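PDB 4UPK: phosphonate monoester hydrolase from Ruegeria pomeroyi, which belongs to the sulfatase family within the alkaline phosphatase clan and is built of four copies of its chain in the assembly. Local coordinates for residues P477-D482 / F489-G494; A460-A465 / A503-Q508. One frame throughout, in Å; residues are numbered along the deposited sequence.

Contact 1: residues P477-D482 / F489-G494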
ATOM      1  N   PRO A 477       7.657  31.635 -29.957  1.00 16.61           N
ATOM      2  CA  PRO A 477       6.477  32.512 -29.960  1.00 14.72           C
ATOM      3  C   PRO A 477       5.127  31.803 -30.151  1.00 17.78           C
ATOM      4  O   PRO A 477       5.063  30.704 -30.706  1.00 16.14           O
ATOM      5  CB  PRO A 477       6.771  33.509 -31.099  1.00 16.31           C
ATOM      6  CG  PRO A 477       7.720  32.813 -31.989  1.00 20.30           C
ATOM      7  CD  PRO A 477       8.563  31.954 -31.090  1.00 17.11           C
ATOM      8  N   PRO A 478       4.008  32.440 -29.709  1.00 14.08           N
ATOM      9  CA  PRO A 478       2.698  31.816 -29.926  1.00 13.33           C
ATOM     10  C   PRO A 478       2.287  31.743 -31.401  1.00 16.07           C
ATOM     11  O   PRO A 478       2.902  32.382 -32.266  1.00 15.65           O
ATOM     12  CB  PRO A 478       1.739  32.736 -29.158  1.00 14.90           C
ATOM     13  CG  PRO A 478       2.425  34.035 -29.061  1.00 17.93           C
ATOM     14  CD  PRO A 478       3.888  33.732 -28.996  1.00 13.78           C
ATOM     15  N   MET A 479       1.245  30.954 -31.678  1.00  9.45           N
ATOM     16  CA  MET A 479       0.627  30.882 -32.985  1.00  9.11           C
ATOM     17  C   MET A 479      -0.792  31.386 -32.809  1.00 12.68           C
ATOM     18  O   MET A 479      -1.401  31.176 -31.766  1.00 11.90           O
ATOM     19  CB  MET A 479       0.599  29.449 -33.577  1.00 11.32           C
ATOM     20  CG  MET A 479       1.920  28.738 -33.548  1.00 13.87           C
ATOM     21  SD  MET A 479       1.880  27.273 -34.568  1.00 15.95           S
ATOM     22  CE  MET A 479       3.242  26.353 -33.918  1.00 11.78           C
ATOM     23  N   LEU A 480      -1.306  32.060 -33.805  1.00 11.46           N
ATOM     24  CA  LEU A 480      -2.680  32.534 -33.785  1.00 10.98           C
ATOM     25  C   LEU A 480      -3.306  32.350 -35.163  1.00 14.43           C
ATOM     26  O   LEU A 480      -2.796  32.882 -36.130  1.00 12.51           O
ATOM     27  CB  LEU A 480      -2.789  33.966 -33.284  1.00 10.60           C
ATOM     28  CG  LEU A 480      -4.223  34.470 -33.050  1.00 12.98           C
ATOM     29  CD1 LEU A 480      -4.861  33.780 -31.867  1.00 11.25           C
ATOM     30  CD2 LEU A 480      -4.238  35.985 -32.898  1.00 12.13           C
ATOM     31  N   PHE A 481      -4.389  31.547 -35.236  1.00 12.63           N
ATOM     32  CA  PHE A 481      -5.111  31.253 -36.464  1.00 12.68           C
ATOM     33  C   PHE A 481      -6.529  31.804 -36.372  1.00 16.55           C
ATOM     34  O   PHE A 481      -7.275  31.434 -35.481  1.00 14.32           O
ATOM     35  CB  PHE A 481      -5.095  29.731 -36.771  1.00 13.71           C
ATOM     36  CG  PHE A 481      -3.721  29.096 -36.676  1.00 14.20           C
ATOM     37  CD1 PHE A 481      -2.703  29.462 -37.554  1.00 16.43           C
ATOM     38  CD2 PHE A 481      -3.454  28.115 -35.732  1.00 15.57           C
ATOM     39  CE1 PHE A 481      -1.431  28.886 -37.463  1.00 16.77           C
ATOM     40  CE2 PHE A 481      -2.186  27.520 -35.654  1.00 18.17           C
ATOM     41  CZ  PHE A 481      -1.184  27.906 -36.524  1.00 15.69           C
ATOM     42  N   ASP A 482      -6.880  32.718 -37.278  1.00 15.56           N
ATOM     43  CA  ASP A 482      -8.196  33.337 -37.369  1.00 15.78           C
ATOM     44  C   ASP A 482      -9.079  32.547 -38.365  1.00 20.32           C
ATOM     45  O   ASP A 482      -8.800  32.534 -39.568  1.00 20.96           O
ATOM     46  CB  ASP A 482      -8.036  34.808 -37.798  1.00 17.67           C
ATOM     47  CG  ASP A 482      -9.314  35.632 -37.914  1.00 26.53           C
ATOM     48  OD1 ASP A 482     -10.407  35.111 -37.547  1.00 26.22           O
ATOM     49  OD2 ASP A 482      -9.233  36.778 -38.407  1.00 27.70           O
ATOM     50  N   PHE A 489      -3.995  28.339 -42.220  1.00 17.94           N
ATOM     51  CA  PHE A 489      -3.066  28.597 -43.331  1.00 16.84           C
ATOM     52  C   PHE A 489      -2.191  29.838 -43.154  1.00 19.24           C
ATOM     53  O   PHE A 489      -1.304  30.101 -43.971  1.00 18.30           O
ATOM     54  CB  PHE A 489      -3.809  28.567 -44.665  1.00 18.56           C
ATOM     55  CG  PHE A 489      -4.233  27.159 -44.998  1.00 20.13           C
ATOM     56  CD1 PHE A 489      -5.421  26.635 -44.493  1.00 22.99           C
ATOM     57  CD2 PHE A 489      -3.421  26.334 -45.778  1.00 22.67           C
ATOM     58  CE1 PHE A 489      -5.784  25.310 -44.752  1.00 23.72           C
ATOM     59  CE2 PHE A 489      -3.785  25.012 -46.044  1.00 24.75           C
ATOM     60  CZ  PHE A 489      -4.970  24.512 -45.541  1.00 23.15           C
ATOM     61  N   ARG A 490      -2.415  30.576 -42.066  1.00 15.39           N
ATOM     62  CA  ARG A 490      -1.620  31.747 -41.741  1.00 15.97           C
ATOM     63  C   ARG A 490      -1.536  31.977 -40.239  1.00 16.64           C
ATOM     64  O   ARG A 490      -2.557  32.203 -39.585  1.00 13.63           O
ATOM     65  CB  ARG A 490      -2.131  33.012 -42.485  1.00 19.25           C
ATOM     66  CG  ARG A 490      -1.181  34.218 -42.368  1.00 30.23           C
ATOM     67  CD  ARG A 490      -1.691  35.490 -43.022  1.00 43.00           C
ATOM     68  NE  ARG A 490      -3.063  35.842 -42.635  1.00 57.31           N
ATOM     69  CZ  ARG A 490      -3.807  36.776 -43.220  1.00 75.70           C
ATOM     70  NH1 ARG A 490      -3.328  37.470 -44.247  1.00 74.98           N
ATOM     71  NH2 ARG A 490      -5.047  37.004 -42.802  1.00 53.31           N
ATOM     72  N   ASN A 491      -0.305  31.953 -39.700  1.00 15.04           N
ATOM     73  CA  ASN A 491      -0.068  32.295 -38.302  1.00 15.65           C
ATOM     74  C   ASN A 491      -0.043  33.841 -38.241  1.00 21.82           C
ATOM     75  O   ASN A 491       0.865  34.473 -38.798  1.00 22.94           O
ATOM     76  CB  ASN A 491       1.239  31.659 -37.766  1.00 12.19           C
ATOM     77  CG  ASN A 491       1.721  32.204 -36.448  1.00 19.92           C
ATOM     78  OD1 ASN A 491       0.951  32.764 -35.664  1.00 15.79           O
ATOM     79  ND2 ASN A 491       3.010  32.043 -36.165  1.00 10.70           N
ATOM     80  N   VAL A 492      -1.058  34.436 -37.582  1.00 17.00           N
ATOM     81  CA  VAL A 492      -1.213  35.887 -37.467  1.00 16.97           C
ATOM     82  C   VAL A 492      -0.785  36.478 -36.107  1.00 23.27           C
ATOM     83  O   VAL A 492      -1.083  37.641 -35.843  1.00 24.55           O
ATOM     84  CB  VAL A 492      -2.619  36.377 -37.934  1.00 19.65           C
ATOM     85  CG1 VAL A 492      -2.852  36.072 -39.410  1.00 18.90           C
ATOM     86  CG2 VAL A 492      -3.744  35.796 -37.082  1.00 18.76           C
ATOM     87  N   ALA A 493      -0.070  35.697 -35.259  1.00 19.70           N
ATOM     88  CA  ALA A 493       0.374  36.142 -33.928  1.00 18.33           C
ATOM     89  C   ALA A 493       1.306  37.371 -33.915  1.00 22.27           C
ATOM     90  O   ALA A 493       1.326  38.107 -32.929  1.00 22.97           O
ATOM     91  CB  ALA A 493       0.986  34.981 -33.145  1.00 18.38           C
ATOM     92  N   GLY A 494       2.072  37.579 -34.983  1.00 18.61           N
ATOM     93  CA  GLY A 494       2.978  38.725 -35.089  1.00 18.81           C
ATOM     94  C   GLY A 494       2.330  39.996 -35.627  1.00 22.77           C
ATOM     95  O   GLY A 494       2.953  41.059 -35.625  1.00 23.93           O
TER
HETATM   96  O   HOH W   1       4.567  33.518 -33.999  1.00 18.05           O
HETATM   97  O   HOH W   2      -5.178  33.004 -39.745  1.00  4.33           O
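Asn491 meets the backbone of Leu480 through its side-chain oxygen, OD1, which accepts from Leu480 N at 3.0 Å with an N-H...O angle of 158°. The same OD1 accepts from Ala493 N at 3.1 Å, closing an Asx turn. The two donors reach it from opposite faces of the amide plane, so a single oxygen ties the turn to the strand. With CG anti to the backbone N (chi1 167°), the Asn491 amide reaches the backbone of strand 479-482. One residue on, Val492 N donates to Leu480 O at 2.7 Å, nearly straight at 170° and in the carbonyl plane. Both backbone polar atoms of Leu480 are thus engaged by the 489-494 loop, while Met479 and Phe481 bond through their backbones to Val470 and Thr468 of the neighbouring strand.

Packing is close round these bonds. Ala493 CB lies 3.3 Å from Pro478 O, and Val492 CG2 comes 3.2 Å from Leu480 O. On the other side of the strand, Phe481 brings CD1 at its ring edge to 3.4 Å from Arg490 O.

The ends are looser and bridged by water. One molecule donates to Pro478 O at 2.7 Å and accepts from Asn491 ND2, which also bonds Glu276 O; a second donates to Arg490 O at 2.7 Å and accepts from Asp482 N. The exposed Arg490 side chain leads off from the strand to a salt bridge with Glu486.

Strand 479-482 is outermost in its four-stranded antiparallel sheet within this chain. The chemistry implies that an irregular loop does part of the work of another strand: an amide oxygen and one backbone N-H serve Leu480 directly, and water mediates at both ends.

Contact 2: residues A460-A465 / A503-Q508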
ATOM      1  N   ALA A 460       0.420  23.973 -25.616  1.00 13.19           N
ATOM      2  CA  ALA A 460      -0.996  24.066 -25.304  1.00 12.05           C
ATOM      3  C   ALA A 460      -1.737  24.740 -26.457  1.00 14.42           C
ATOM      4  O   ALA A 460      -1.183  25.641 -27.101  1.00 11.19           O
ATOM      5  CB  ALA A 460      -1.205  24.821 -24.011  1.00 12.37           C
ATOM      6  N   ILE A 461      -2.955  24.224 -26.768  1.00 12.43           N
ATOM      7  CA  ILE A 461      -3.837  24.704 -27.851  1.00 12.37           C
ATOM      8  C   ILE A 461      -5.216  25.085 -27.265  1.00 19.72           C
ATOM      9  O   ILE A 461      -5.797  24.298 -26.522  1.00 21.33           O
ATOM     10  CB  ILE A 461      -3.980  23.643 -28.996  1.00 14.14           C
ATOM     11  CG1 ILE A 461      -2.597  23.155 -29.547  1.00 13.16           C
ATOM     12  CG2 ILE A 461      -4.906  24.136 -30.130  1.00 13.76           C
ATOM     13  CD1 ILE A 461      -2.533  21.715 -29.951  1.00 10.66           C
ATOM     14  N   LEU A 462      -5.733  26.278 -27.601  1.00 16.00           N
ATOM     15  CA  LEU A 462      -7.066  26.717 -27.188  1.00 15.75           C
ATOM     16  C   LEU A 462      -7.889  27.035 -28.442  1.00 18.80           C
ATOM     17  O   LEU A 462      -7.516  27.918 -29.201  1.00 18.98           O
ATOM     18  CB  LEU A 462      -7.031  27.917 -26.198  1.00 15.01           C
ATOM     19  CG  LEU A 462      -8.382  28.284 -25.562  1.00 17.86           C
ATOM     20  CD1 LEU A 462      -8.232  28.564 -24.088  1.00 18.02           C
ATOM     21  CD2 LEU A 462      -9.036  29.473 -26.268  1.00 17.55           C
ATOM     22  N   ARG A 463      -8.988  26.309 -28.658  1.00 16.32           N
ATOM     23  CA  ARG A 463      -9.853  26.490 -29.824  1.00 16.30           C
ATOM     24  C   ARG A 463     -11.081  27.256 -29.432  1.00 23.84           C
ATOM     25  O   ARG A 463     -11.980  26.719 -28.798  1.00 24.41           O
ATOM     26  CB  ARG A 463     -10.230  25.159 -30.492  1.00 12.81           C
ATOM     27  CG  ARG A 463      -9.026  24.366 -30.982  1.00  9.43           C
ATOM     28  CD  ARG A 463      -9.415  22.999 -31.453  1.00 14.53           C
ATOM     29  NE  ARG A 463      -8.241  22.136 -31.544  1.00 22.18           N
ATOM     30  CZ  ARG A 463      -7.814  21.344 -30.566  1.00 30.70           C
ATOM     31  NH1 ARG A 463      -8.488  21.264 -29.424  1.00  6.71           N
ATOM     32  NH2 ARG A 463      -6.714  20.618 -30.727  1.00 22.54           N
ATOM     33  N   ASP A 464     -11.094  28.528 -29.789  1.00 21.17           N
ATOM     34  CA  ASP A 464     -12.177  29.466 -29.570  1.00 21.15           C
ATOM     35  C   ASP A 464     -13.050  29.413 -30.846  1.00 23.76           C
ATOM     36  O   ASP A 464     -12.621  28.845 -31.858  1.00 22.12           O
ATOM     37  CB  ASP A 464     -11.513  30.845 -29.316  1.00 22.85           C
ATOM     38  CG  ASP A 464     -12.366  32.079 -29.389  1.00 27.17           C
ATOM     39  OD1 ASP A 464     -13.184  32.283 -28.480  1.00 34.89           O
ATOM     40  OD2 ASP A 464     -12.153  32.883 -30.306  1.00 25.08           O
ATOM     41  N   ALA A 465     -14.274  29.959 -30.792  1.00 21.44           N
ATOM     42  CA  ALA A 465     -15.207  29.989 -31.935  1.00 21.92           C
ATOM     43  C   ALA A 465     -14.589  30.619 -33.218  1.00 26.90           C
ATOM     44  O   ALA A 465     -14.872  30.171 -34.336  1.00 27.32           O
ATOM     45  CB  ALA A 465     -16.475  30.738 -31.546  1.00 22.69           C
ATOM     46  N   ALA A 503      -3.618  38.568 -26.496  1.00 12.62           N
ATOM     47  CA  ALA A 503      -3.583  38.782 -25.052  1.00 11.36           C
ATOM     48  C   ALA A 503      -4.828  38.209 -24.335  1.00 14.18           C
ATOM     49  O   ALA A 503      -4.703  37.606 -23.256  1.00 12.56           O
ATOM     50  CB  ALA A 503      -3.409  40.268 -24.751  1.00 11.84           C
ATOM     51  N   ARG A 504      -6.018  38.402 -24.938  1.00 11.60           N
ATOM     52  CA  ARG A 504      -7.315  37.938 -24.429  1.00 11.40           C
ATOM     53  C   ARG A 504      -7.403  36.402 -24.400  1.00 16.94           C
ATOM     54  O   ARG A 504      -7.842  35.827 -23.392  1.00 16.86           O
ATOM     55  CB  ARG A 504      -8.462  38.551 -25.269  1.00  9.18           C
ATOM     56  CG  ARG A 504      -9.874  38.075 -24.869  1.00 18.62           C
ATOM     57  CD  ARG A 504     -10.972  38.655 -25.745  1.00 29.08           C
ATOM     58  NE  ARG A 504     -10.678  38.510 -27.171  1.00 28.17           N
ATOM     59  CZ  ARG A 504     -11.006  37.462 -27.914  1.00 45.46           C
ATOM     60  NH1 ARG A 504     -11.677  36.442 -27.385  1.00 33.58           N
ATOM     61  NH2 ARG A 504     -10.672  37.422 -29.194  1.00 35.19           N
ATOM     62  N   LEU A 505      -6.981  35.740 -25.511  1.00 15.47           N
ATOM     63  CA  LEU A 505      -6.990  34.274 -25.621  1.00 16.08           C
ATOM     64  C   LEU A 505      -5.976  33.606 -24.703  1.00 19.54           C
ATOM     65  O   LEU A 505      -6.265  32.544 -24.145  1.00 20.36           O
ATOM     66  CB  LEU A 505      -6.789  33.815 -27.069  1.00 16.34           C
ATOM     67  CG  LEU A 505      -7.959  34.072 -27.999  1.00 21.45           C
ATOM     68  CD1 LEU A 505      -7.486  34.174 -29.384  1.00 20.90           C
ATOM     69  CD2 LEU A 505      -9.023  33.000 -27.861  1.00 22.96           C
ATOM     70  N   SER A 506      -4.783  34.215 -24.565  1.00 14.65           N
ATOM     71  CA  SER A 506      -3.718  33.727 -23.686  1.00 15.18           C
ATOM     72  C   SER A 506      -4.137  33.819 -22.196  1.00 19.54           C
ATOM     73  O   SER A 506      -3.805  32.919 -21.414  1.00 20.00           O
ATOM     74  CB  SER A 506      -2.419  34.477 -23.966  1.00 17.87           C
ATOM     75  OG  SER A 506      -1.301  33.665 -23.659  1.00 23.11           O
ATOM     76  N   ARG A 507      -4.923  34.855 -21.821  1.00 15.62           N
ATOM     77  CA  ARG A 507      -5.444  34.970 -20.445  1.00 15.45           C
ATOM     78  C   ARG A 507      -6.496  33.887 -20.220  1.00 18.66           C
ATOM     79  O   ARG A 507      -6.516  33.253 -19.155  1.00 19.19           O
ATOM     80  CB  ARG A 507      -5.988  36.377 -20.137  1.00 11.27           C
ATOM     81  CG  ARG A 507      -6.540  36.562 -18.701  1.00  8.67           C
ATOM     82  CD  ARG A 507      -6.239  37.920 -18.072  1.00  6.32           C
ATOM     83  NE  ARG A 507      -6.012  38.958 -19.068  1.00 16.28           N
ATOM     84  CZ  ARG A 507      -4.884  39.633 -19.199  1.00 21.61           C
ATOM     85  NH1 ARG A 507      -3.887  39.440 -18.350  1.00  9.84           N
ATOM     86  NH2 ARG A 507      -4.744  40.512 -20.180  1.00 18.49           N
ATOM     87  N   GLN A 508      -7.317  33.639 -21.251  1.00 13.43           N
ATOM     88  CA  GLN A 508      -8.313  32.568 -21.263  1.00 13.00           C
ATOM     89  C   GLN A 508      -7.614  31.198 -21.112  1.00 14.56           C
ATOM     90  O   GLN A 508      -8.099  30.347 -20.370  1.00 16.44           O
ATOM     91  CB  GLN A 508      -9.138  32.642 -22.559  1.00 14.58           C
ATOM     92  CG  GLN A 508     -10.351  31.735 -22.581  1.00 33.47           C
ATOM     93  CD  GLN A 508     -11.418  32.235 -23.512  1.00 51.32           C
ATOM     94  OE1 GLN A 508     -11.141  32.859 -24.549  1.00 47.06           O
ATOM     95  NE2 GLN A 508     -12.663  31.953 -23.155  1.00 42.09           N
TER
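Helix 499-515 lies against a small antiparallel sheet, and the contact between strand 458-463 and this helix is one of the places where the two layers meet. Leu462 and Leu505 mark the nearest backbone approach, their CA atoms 7.7 Å apart, a separation bridged by side chains, one of which reaches the helix backbone. Leu462 CD2 touches Leu505 CD2 at 3.9 Å, the two side chains crossing at a slant. The other branch of Leu462 serves a different helical turn: CD1 sits 4.0 Å from Gln508 C and 4.1 Å from Gln508 CG, with the two side chains nearly perpendicular. One leucine therefore spans the positions of Leu505 and Gln508, which lie three residues apart and present the same side of the helix to the strand.

Strand alternation sorts Leu462 from Arg463. In the order 431-436, 458-463, 467-472, 479-482, the second strand directs Leu462 toward the helix and Arg463 away from it, where its guanidinium pairs with Asp365. The CB of Asp464 also points toward the helix and meets Leu505 CD2 at 3.6 Å, the shortest approach across the two segments; the carboxylate carbon lies alongside the same methyl, and the side chains cross at about a right angle. The Leu505 torsion (chi1 -71°) sets CG beside the backbone N, from where CD2 reaches both Leu462 CD2 and Asp464 CB.

Asp464 OD2 accepts from Phe467 N, with a weak bond from Arg466 N. Its OD1 stays 4.6 Å from Arg504 NH1, too far for a salt bridge, though the opposite charges may still favour one another weakly; Arg504 NH2 pairs with Asp501 within the helix. Tyr430 touches both Leu462 and Gln508 from a loop.

How the contacts relate
Contacts 1 and 2 have centres about 12 Å apart and meet directly where Leu480 CD1 packs on Leu505 CD1 at 3.6 Å. Leu480, gripped by the loop in contact 1, thus rests on the same helical leucine that meets Leu462 in contact 2, so helix 499-515 spans from strand 458-463 to the outer strand 479-482. Along the chain, contact 1 is nested within the loop closed by contact 2. The centres lie about 25 Å and 23 Å from the centre of the chain, on the same side of it. Both border a second subunit: Pro478 packs on Arg507 of that subunit, whose Glu471 forms a salt bridge with this chain's Arg507.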